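Local atomic coordinates of Rab5 protein, putative (Plasmodium falciparum, PDB entry 3CLV), a protein that probably belongs to the Rab branch of the Ras family of P-loop proteins and holds guanosine-5'-diphosphate in a pocket. Residues K5-V18 with L112-D125. Residues are numbered along the deposited sequence; the frame is centred on the assembly and turned at random.
Sequences KSSYKTVLLGESSV and LYYRGATCAIVVFD. With GDP (guanosine-5'-diphosphate), chain D.
Thr10, Val11, Leu12 and Leu13 of strand 8-13 pair in parallel with Cys119, Ala120, Ile121 and Val122 of strand 119-125, in the central sheet of the Ras-like P-loop fold. The backbone bonds run from Val11 N to Cys119 O, Ile121 N to Val11 O, Leu13 N to Ile121 O and Val123 N to Leu13 O. At the start of the ladder Lys9 O takes two donors, Thr118 N at 2.8 Å and Cys119 N at 3.2 Å.

Lys9 makes the main side-chain polar contact. Its chain is fully extended, with CG anti to the backbone N (chi1 -180°), and passes alongside Ala117 to the end of helix 110-114. There NZ bonds to Leu112 O at 2.8 Å and Arg115 O at 2.7 Å. Lys9 also makes a cation-pi contact with Trp98.

The apolar contacts lie on both faces of the sheet. On one, Val11 CG1 sits 3.6 Å from Ala120 CB, while CG2 meets Tyr113 CB. Leu13 CD2 lies 3.5 Å from Tyr114 OH, a buried hydroxyl with no polar partner in the model; the two side chains cross at about a right angle. On the other face, Leu12 CD1 touches Val123 CG2 and Ile121 CG2, and Thr10 CG2 meets Ile121 CD1. Helix 191-206 packs here against Cys119 and Ile121.

Beyond strand 8-13 the chain enters the probable P-loop. Ser17 N bonds to O2B of GDP at 2.9 Å, nearly straight at 171°. Val18 CG2 packs on Val123 CG1. Waters bridge Glu15 N to Val123 O and Ser17 OG to Asp125 OD2. Asp125 OD1 is hydrogen-bonded to Ser127 OG. At the other end, one water accepts from Lys5 NZ and Lys9 N and donates to Gly116 O, 2.8 Å away.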
# COMPACT_ATOMS: atom_id res chain seq x y z
N LYS A 5 1.09 15.17 -0.28
CA LYS A 5 0.96 14.06 -1.23
C LYS A 5 -0.24 14.24 -2.18
O LYS A 5 -1.22 14.89 -1.82
CB LYS A 5 0.79 12.72 -0.51
CG LYS A 5 1.72 12.49 0.69
CD LYS A 5 1.47 11.12 1.33
CE LYS A 5 1.94 10.01 0.42
NZ LYS A 5 1.30 8.71 0.72
N SER A 6 -0.16 13.63 -3.36
CA SER A 6 -1.28 13.66 -4.31
C SER A 6 -2.50 12.88 -3.80
O SER A 6 -3.62 13.18 -4.18
CB SER A 6 -0.85 13.14 -5.69
OG SER A 6 -0.30 11.84 -5.56
N SER A 7 -2.26 11.86 -2.98
CA SER A 7 -3.32 11.26 -2.15
C SER A 7 -2.77 10.64 -0.87
O SER A 7 -1.57 10.34 -0.75
CB SER A 7 -4.19 10.26 -2.93
OG SER A 7 -3.53 9.04 -3.13
N TYR A 8 -3.67 10.45 0.09
CA TYR A 8 -3.31 10.00 1.41
C TYR A 8 -3.95 8.64 1.67
O TYR A 8 -5.18 8.54 1.83
CB TYR A 8 -3.73 11.04 2.45
CG TYR A 8 -3.06 12.38 2.21
CD1 TYR A 8 -1.81 12.65 2.74
CD2 TYR A 8 -3.67 13.38 1.44
CE1 TYR A 8 -1.17 13.86 2.52
CE2 TYR A 8 -3.03 14.60 1.20
CZ TYR A 8 -1.78 14.83 1.76
OH TYR A 8 -1.12 16.01 1.55
N LYS A 9 -3.10 7.61 1.69
CA LYS A 9 -3.57 6.26 2.03
C LYS A 9 -4.26 6.26 3.39
O LYS A 9 -3.71 6.79 4.37
CB LYS A 9 -2.45 5.22 1.98
CG LYS A 9 -2.90 3.79 2.33
CD LYS A 9 -1.71 2.81 2.18
CE LYS A 9 -2.13 1.38 2.46
NZ LYS A 9 -0.95 0.45 2.31
N THR A 10 -5.46 5.70 3.43
CA THR A 10 -6.28 5.70 4.63
C THR A 10 -6.83 4.30 4.84
O THR A 10 -7.59 3.79 4.01
CB THR A 10 -7.42 6.73 4.50
OG1 THR A 10 -6.84 8.03 4.33
CG2 THR A 10 -8.34 6.71 5.70
N VAL A 11 -6.40 3.66 5.94
CA VAL A 11 -6.91 2.34 6.28
C VAL A 11 -8.24 2.47 7.03
O VAL A 11 -8.36 3.19 8.04
CB VAL A 11 -5.90 1.43 7.04
CG1 VAL A 11 -5.38 2.07 8.34
CG2 VAL A 11 -6.52 0.04 7.34
N LEU A 12 -9.24 1.78 6.51
CA LEU A 12 -10.53 1.72 7.17
C LEU A 12 -10.66 0.35 7.81
O LEU A 12 -10.74 -0.68 7.13
CB LEU A 12 -11.66 2.01 6.16
CG LEU A 12 -13.11 1.84 6.62
CD1 LEU A 12 -13.44 2.70 7.82
CD2 LEU A 12 -14.02 2.19 5.45
N LEU A 13 -10.64 0.34 9.14
CA LEU A 13 -10.42 -0.84 9.94
C LEU A 13 -11.52 -0.98 10.98
O LEU A 13 -12.00 0.01 11.52
CB LEU A 13 -9.05 -0.72 10.63
CG LEU A 13 -8.61 -1.71 11.69
CD1 LEU A 13 -8.28 -3.07 11.06
CD2 LEU A 13 -7.37 -1.16 12.39
N GLY A 14 -11.90 -2.22 11.29
CA GLY A 14 -12.90 -2.50 12.34
C GLY A 14 -13.39 -3.92 12.18
O GLY A 14 -13.19 -4.53 11.13
N GLU A 15 -14.03 -4.44 13.23
CA GLU A 15 -14.57 -5.81 13.20
C GLU A 15 -15.66 -5.93 12.11
O GLU A 15 -16.34 -4.95 11.82
CB GLU A 15 -15.13 -6.16 14.59
CG GLU A 15 -15.71 -7.57 14.71
CD GLU A 15 -16.07 -7.97 16.13
OE1 GLU A 15 -15.48 -7.42 17.10
OE2 GLU A 15 -16.95 -8.85 16.27
N SER A 16 -15.84 -7.10 11.50
CA SER A 16 -16.98 -7.27 10.60
C SER A 16 -18.30 -6.91 11.28
O SER A 16 -18.50 -7.15 12.48
CB SER A 16 -17.05 -8.67 9.95
OG SER A 16 -17.19 -9.68 10.93
N SER A 17 -19.16 -6.28 10.48
CA SER A 17 -20.52 -5.85 10.85
C SER A 17 -20.62 -4.45 11.46
O SER A 17 -21.74 -3.98 11.66
CB SER A 17 -21.25 -6.87 11.74
OG SER A 17 -20.97 -6.60 13.11
N VAL A 18 -19.49 -3.81 11.74
CA VAL A 18 -19.50 -2.44 12.35
C VAL A 18 -19.97 -1.36 11.39
O VAL A 18 -20.44 -0.30 11.83
CB VAL A 18 -18.16 -2.05 13.04
CG1 VAL A 18 -17.78 -3.07 14.10
CG2 VAL A 18 -17.01 -1.85 12.02
N LEU A 112 -0.32 -4.96 5.13
CA LEU A 112 -0.40 -4.40 3.78
C LEU A 112 -1.31 -3.18 3.77
O LEU A 112 -1.11 -2.25 2.99
CB LEU A 112 -0.92 -5.46 2.80
CG LEU A 112 -0.06 -6.74 2.66
CD1 LEU A 112 -0.85 -7.80 1.89
CD2 LEU A 112 1.28 -6.47 1.97
N TYR A 113 -2.33 -3.21 4.64
CA TYR A 113 -3.27 -2.08 4.79
C TYR A 113 -2.69 -0.92 5.58
O TYR A 113 -2.98 0.23 5.26
CB TYR A 113 -4.61 -2.53 5.42
CG TYR A 113 -5.42 -3.44 4.52
CD1 TYR A 113 -5.12 -4.81 4.43
CD2 TYR A 113 -6.48 -2.94 3.77
CE1 TYR A 113 -5.84 -5.65 3.59
CE2 TYR A 113 -7.21 -3.76 2.92
CZ TYR A 113 -6.89 -5.12 2.84
OH TYR A 113 -7.61 -5.94 2.00
N TYR A 114 -1.89 -1.22 6.60
CA TYR A 114 -1.28 -0.20 7.44
C TYR A 114 -0.09 0.51 6.82
O TYR A 114 0.09 1.71 7.05
CB TYR A 114 -0.76 -0.80 8.76
CG TYR A 114 -1.79 -1.46 9.64
CD1 TYR A 114 -3.16 -1.21 9.47
CD2 TYR A 114 -1.39 -2.30 10.67
CE1 TYR A 114 -4.11 -1.81 10.31
CE2 TYR A 114 -2.32 -2.89 11.52
CZ TYR A 114 -3.68 -2.65 11.33
OH TYR A 114 -4.58 -3.27 12.17
N ARG A 115 0.76 -0.24 6.10
CA ARG A 115 2.03 0.29 5.62
C ARG A 115 1.89 1.50 4.70
O ARG A 115 1.21 1.44 3.67
CB ARG A 115 2.87 -0.78 4.92
CG ARG A 115 4.32 -0.37 4.85
CD ARG A 115 5.19 -1.48 4.38
NE ARG A 115 6.55 -1.01 4.14
CZ ARG A 115 7.55 -1.12 5.03
NH1 ARG A 115 7.36 -1.71 6.20
NH2 ARG A 115 8.76 -0.68 4.71
N GLY A 116 2.51 2.61 5.10
CA GLY A 116 2.46 3.84 4.33
C GLY A 116 1.14 4.61 4.43
O GLY A 116 0.93 5.55 3.68
N ALA A 117 0.25 4.19 5.33
CA ALA A 117 -1.01 4.92 5.52
C ALA A 117 -0.76 6.20 6.30
O ALA A 117 0.03 6.21 7.26
CB ALA A 117 -2.05 4.06 6.23
N THR A 118 -1.40 7.28 5.87
CA THR A 118 -1.38 8.57 6.58
C THR A 118 -2.41 8.54 7.69
O THR A 118 -2.16 9.00 8.80
CB THR A 118 -1.71 9.74 5.62
OG1 THR A 118 -0.71 9.79 4.60
CG2 THR A 118 -1.77 11.10 6.35
N CYS A 119 -3.58 7.98 7.38
CA CYS A 119 -4.70 7.97 8.31
C CYS A 119 -5.19 6.57 8.59
O CYS A 119 -5.10 5.69 7.75
CB CYS A 119 -5.88 8.76 7.73
SG CYS A 119 -5.50 10.45 7.31
N ALA A 120 -5.73 6.38 9.78
CA ALA A 120 -6.42 5.15 10.12
C ALA A 120 -7.77 5.52 10.70
O ALA A 120 -7.86 6.31 11.67
CB ALA A 120 -5.60 4.31 11.10
N ILE A 121 -8.81 4.96 10.10
CA ILE A 121 -10.18 5.09 10.59
C ILE A 121 -10.56 3.79 11.28
O ILE A 121 -10.71 2.74 10.62
CB ILE A 121 -11.19 5.37 9.44
CG1 ILE A 121 -10.80 6.60 8.63
CG2 ILE A 121 -12.63 5.54 9.99
CD1 ILE A 121 -11.63 6.75 7.31
N VAL A 122 -10.70 3.85 12.60
CA VAL A 122 -10.99 2.65 13.39
C VAL A 122 -12.44 2.72 13.87
O VAL A 122 -12.80 3.58 14.69
CB VAL A 122 -10.03 2.45 14.60
CG1 VAL A 122 -10.27 1.07 15.23
CG2 VAL A 122 -8.58 2.55 14.15
N VAL A 123 -13.27 1.83 13.34
CA VAL A 123 -14.72 1.91 13.49
C VAL A 123 -15.20 0.84 14.48
O VAL A 123 -14.72 -0.27 14.47
CB VAL A 123 -15.44 1.70 12.11
CG1 VAL A 123 -16.96 1.86 12.24
CG2 VAL A 123 -14.87 2.63 11.07
N PHE A 124 -16.15 1.20 15.33
CA PHE A 124 -16.86 0.21 16.14
C PHE A 124 -18.36 0.50 16.09
O PHE A 124 -18.78 1.54 15.55
CB PHE A 124 -16.29 0.14 17.58
CG PHE A 124 -16.66 1.34 18.44
CD1 PHE A 124 -15.89 2.51 18.40
CD2 PHE A 124 -17.76 1.29 19.29
CE1 PHE A 124 -16.23 3.62 19.17
CE2 PHE A 124 -18.12 2.41 20.07
CZ PHE A 124 -17.34 3.57 20.01
N ASP A 125 -19.14 -0.43 16.61
CA ASP A 125 -20.60 -0.38 16.61
C ASP A 125 -20.99 -0.11 18.06
O ASP A 125 -20.64 -0.87 18.97
CB ASP A 125 -21.12 -1.74 16.09
CG ASP A 125 -22.63 -1.92 16.21
OD1 ASP A 125 -23.35 -1.03 16.73
OD2 ASP A 125 -23.09 -3.01 15.78
PB GDP D . -18.64 -4.04 7.64
O1B GDP D . -18.20 -3.60 6.29
O2B GDP D . -18.51 -5.54 7.80
O3B GDP D . -17.87 -3.37 8.76
O3A GDP D . -20.19 -3.63 7.91
PA GDP D . -21.34 -3.45 6.77
O1A GDP D . -21.42 -4.69 5.90
O2A GDP D . -21.22 -2.16 6.02
O5' GDP D . -22.65 -3.40 7.69
C5' GDP D . -23.06 -4.50 8.51
C4' GDP D . -24.56 -4.35 8.80
O4' GDP D . -24.79 -3.21 9.63
C3' GDP D . -25.44 -4.16 7.57
O3' GDP D . -26.66 -4.86 7.88
C2' GDP D . -25.73 -2.66 7.52
O2' GDP D . -26.98 -2.31 6.91
C1' GDP D . -25.73 -2.32 9.01
N9 GDP D . -25.28 -0.96 9.27
C8 GDP D . -24.12 -0.40 8.84
N7 GDP D . -24.03 0.87 9.27
C5 GDP D . -25.13 1.13 10.01
C6 GDP D . -25.67 2.28 10.77
O6 GDP D . -25.02 3.35 10.83
N1 GDP D . -26.86 2.12 11.41
C2 GDP D . -27.58 0.97 11.37
N2 GDP D . -28.75 0.91 12.04
N3 GDP D . -27.16 -0.13 10.67
C4 GDP D . -25.96 -0.09 10.00
O HOH W 1 -0.21 7.90 2.63
O HOH W 2 -14.26 -2.71 15.60
O HOH W 3 -21.54 -5.43 15.53